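Local coordinates for ATP-citrate lyase beta-subunit (Chlorobium limicola, PDB 6HXJ), which probably takes part in the ATP- and CoA-dependent cleavage of citrate to oxaloacetate and acetyl-CoA, as a succinyl-CoA-synthetase-like subunit with an ATP-grasp domain, at residues N190-R195 / M199-L204. Numbering follows the deposited sequence.
Sequences NPLVIR and MRFAAL
Ile194 and Phe201 face each other in a non-hydrogen-bonded pair of the antiparallel hairpin formed by strands 184-195 and 200-210. With CG1 anti to the backbone N (chi1 178°), Ile194 swings CD1 over one face of the phenyl ring, 3.6 Å from the Phe201 ring centroid, a CH-pi contact. Leu192 CG approaches the same ring obliquely, and Arg167 and Ile171 of helix 163-181 pack against Phe201. Replacing Phe201 by an alanine is likely to leave Ile194 CD1 without its aromatic partner and open a gap toward Ile171. On the hairpin face opposite Phe201, Val193 CG2 touches Ala202 CB. Val193 CG2 also meets Leu204 CD1 at 3.6 Å, while Pro191, after a cis peptide bond, rests CD on Leu204 CB. Backbone bonds pair Val193 with Ala202 in both directions, Leu204 N reaches Pro191 O at 2.9 Å, and Arg195 N bonds Arg200 O. At the turn, Arg195 O takes Met199 N at 2.9 Å and, weakly, Arg200 N: a G1 beta bulge. The Arg195 and Arg200 guanidinium groups lie side by side, planes 52° apart, with no hydrogen bond between them. Asp198 salt-bridges Arg195 NE and forms a long, weak ion pair with Arg200 NE, probably offsetting part of the positive charge at this exposed hairpin end.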
loop_
_atom_site.group_PDB
_atom_site.type_symbol
_atom_site.label_atom_id
_atom_site.label_comp_id
_atom_site.label_asym_id
_atom_site.label_seq_id
_atom_site.Cartn_x
_atom_site.Cartn_y
_atom_site.Cartn_z
ATOM N N ASN A 190 -65.071 3.478 -42.037
ATOM C CA ASN A 190 -66.048 3.579 -43.100
ATOM C C ASN A 190 -66.202 2.212 -43.712
ATOM O O ASN A 190 -65.306 1.765 -44.426
ATOM C CB ASN A 190 -65.664 4.628 -44.162
ATOM C CG ASN A 190 -66.776 4.926 -45.134
ATOM O OD1 ASN A 190 -67.922 5.226 -44.753
ATOM N ND2 ASN A 190 -66.454 4.860 -46.416
ATOM N N PRO A 191 -67.297 1.504 -43.381
ATOM C CA PRO A 191 -68.419 1.970 -42.562
ATOM C C PRO A 191 -68.417 1.571 -41.099
ATOM O O PRO A 191 -67.836 0.557 -40.699
ATOM C CB PRO A 191 -69.625 1.346 -43.271
ATOM C CG PRO A 191 -69.105 0.034 -43.829
ATOM C CD PRO A 191 -67.586 0.179 -43.967
ATOM N N LEU A 192 -69.110 2.393 -40.314
ATOM C CA LEU A 192 -69.456 2.130 -38.928
ATOM C C LEU A 192 -70.923 1.672 -39.104
ATOM O O LEU A 192 -71.820 2.475 -39.409
ATOM C CB LEU A 192 -69.329 3.384 -38.021
ATOM C CG LEU A 192 -69.920 3.223 -36.594
ATOM C CD1 LEU A 192 -69.042 2.349 -35.712
ATOM C CD2 LEU A 192 -70.248 4.557 -35.953
ATOM N N VAL A 193 -71.128 0.363 -39.042
ATOM C CA VAL A 193 -72.444 -0.202 -39.291
ATOM C C VAL A 193 -73.266 -0.365 -38.017
ATOM O O VAL A 193 -72.715 -0.503 -36.923
ATOM C CB VAL A 193 -72.380 -1.515 -40.121
ATOM C CG1 VAL A 193 -71.650 -1.294 -41.441
ATOM C CG2 VAL A 193 -71.757 -2.658 -39.328
ATOM N N ILE A 194 -74.597 -0.333 -38.187
ATOM C CA ILE A 194 -75.593 -0.534 -37.136
ATOM C C ILE A 194 -76.532 -1.680 -37.520
ATOM O O ILE A 194 -77.012 -1.745 -38.659
ATOM C CB ILE A 194 -76.374 0.777 -36.767
ATOM C CG1 ILE A 194 -77.461 0.566 -35.680
ATOM C CG2 ILE A 194 -77.032 1.403 -37.991
ATOM C CD1 ILE A 194 -77.031 0.214 -34.347
ATOM N N ARG A 195 -76.787 -2.571 -36.552
ATOM C CA ARG A 195 -77.731 -3.675 -36.672
ATOM C C ARG A 195 -78.905 -3.303 -35.758
ATOM O O ARG A 195 -78.922 -3.636 -34.569
ATOM C CB ARG A 195 -77.064 -5.001 -36.281
ATOM C CG ARG A 195 -77.949 -6.242 -36.502
ATOM C CD ARG A 195 -77.152 -7.539 -36.509
ATOM N NE ARG A 195 -76.735 -7.962 -35.167
ATOM C CZ ARG A 195 -75.995 -9.039 -34.914
ATOM N NH1 ARG A 195 -75.666 -9.347 -33.665
ATOM N NH2 ARG A 195 -75.581 -9.818 -35.907
ATOM N N MET A 199 -79.561 -3.140 -31.831
ATOM C CA MET A 199 -78.803 -1.888 -31.651
ATOM C C MET A 199 -77.282 -2.098 -31.572
ATOM O O MET A 199 -76.568 -1.216 -31.087
ATOM C CB MET A 199 -79.311 -1.038 -30.462
ATOM C CG MET A 199 -80.585 -0.277 -30.761
ATOM S SD MET A 199 -80.342 1.135 -31.874
ATOM C CE MET A 199 -80.966 2.461 -30.862
ATOM N N ARG A 200 -76.785 -3.222 -32.096
ATOM C CA ARG A 200 -75.349 -3.493 -32.087
ATOM C C ARG A 200 -74.590 -2.791 -33.221
ATOM O O ARG A 200 -74.951 -2.931 -34.392
ATOM C CB ARG A 200 -75.056 -5.001 -32.081
ATOM C CG ARG A 200 -74.528 -5.517 -30.746
ATOM C CD ARG A 200 -74.267 -7.008 -30.807
ATOM N NE ARG A 200 -74.666 -7.688 -29.572
ATOM C CZ ARG A 200 -75.064 -8.957 -29.506
ATOM N NH1 ARG A 200 -75.132 -9.699 -30.606
ATOM N NH2 ARG A 200 -75.406 -9.490 -28.341
ATOM N N PHE A 201 -73.511 -2.072 -32.864
ATOM C CA PHE A 201 -72.641 -1.350 -33.782
ATOM C C PHE A 201 -71.356 -2.152 -34.056
ATOM O O PHE A 201 -70.943 -2.968 -33.224
ATOM C CB PHE A 201 -72.265 0.003 -33.175
ATOM C CG PHE A 201 -73.286 1.115 -33.241
ATOM C CD1 PHE A 201 -74.232 1.271 -32.236
ATOM C CD2 PHE A 201 -73.238 2.067 -34.255
ATOM C CE1 PHE A 201 -75.140 2.329 -32.270
ATOM C CE2 PHE A 201 -74.151 3.124 -34.289
ATOM C CZ PHE A 201 -75.099 3.244 -33.299
ATOM N N ALA A 202 -70.724 -1.913 -35.217
ATOM C CA ALA A 202 -69.461 -2.537 -35.622
ATOM C C ALA A 202 -68.696 -1.642 -36.583
ATOM O O ALA A 202 -69.259 -1.117 -37.543
ATOM C CB ALA A 202 -69.694 -3.898 -36.267
ATOM N N ALA A 203 -67.394 -1.491 -36.326
ATOM C CA ALA A 203 -66.461 -0.745 -37.166
ATOM C C ALA A 203 -65.977 -1.741 -38.199
ATOM O O ALA A 203 -65.202 -2.641 -37.859
ATOM C CB ALA A 203 -65.294 -0.247 -36.334
ATOM N N LEU A 204 -66.506 -1.658 -39.424
ATOM C CA LEU A 204 -66.165 -2.629 -40.458
ATOM C C LEU A 204 -64.775 -2.415 -41.078
ATOM O O LEU A 204 -63.995 -3.374 -41.087
ATOM C CB LEU A 204 -67.267 -2.716 -41.517
ATOM C CG LEU A 204 -68.130 -3.977 -41.507
ATOM C CD1 LEU A 204 -68.672 -4.310 -40.116
ATOM C CD2 LEU A 204 -69.241 -3.864 -42.509
#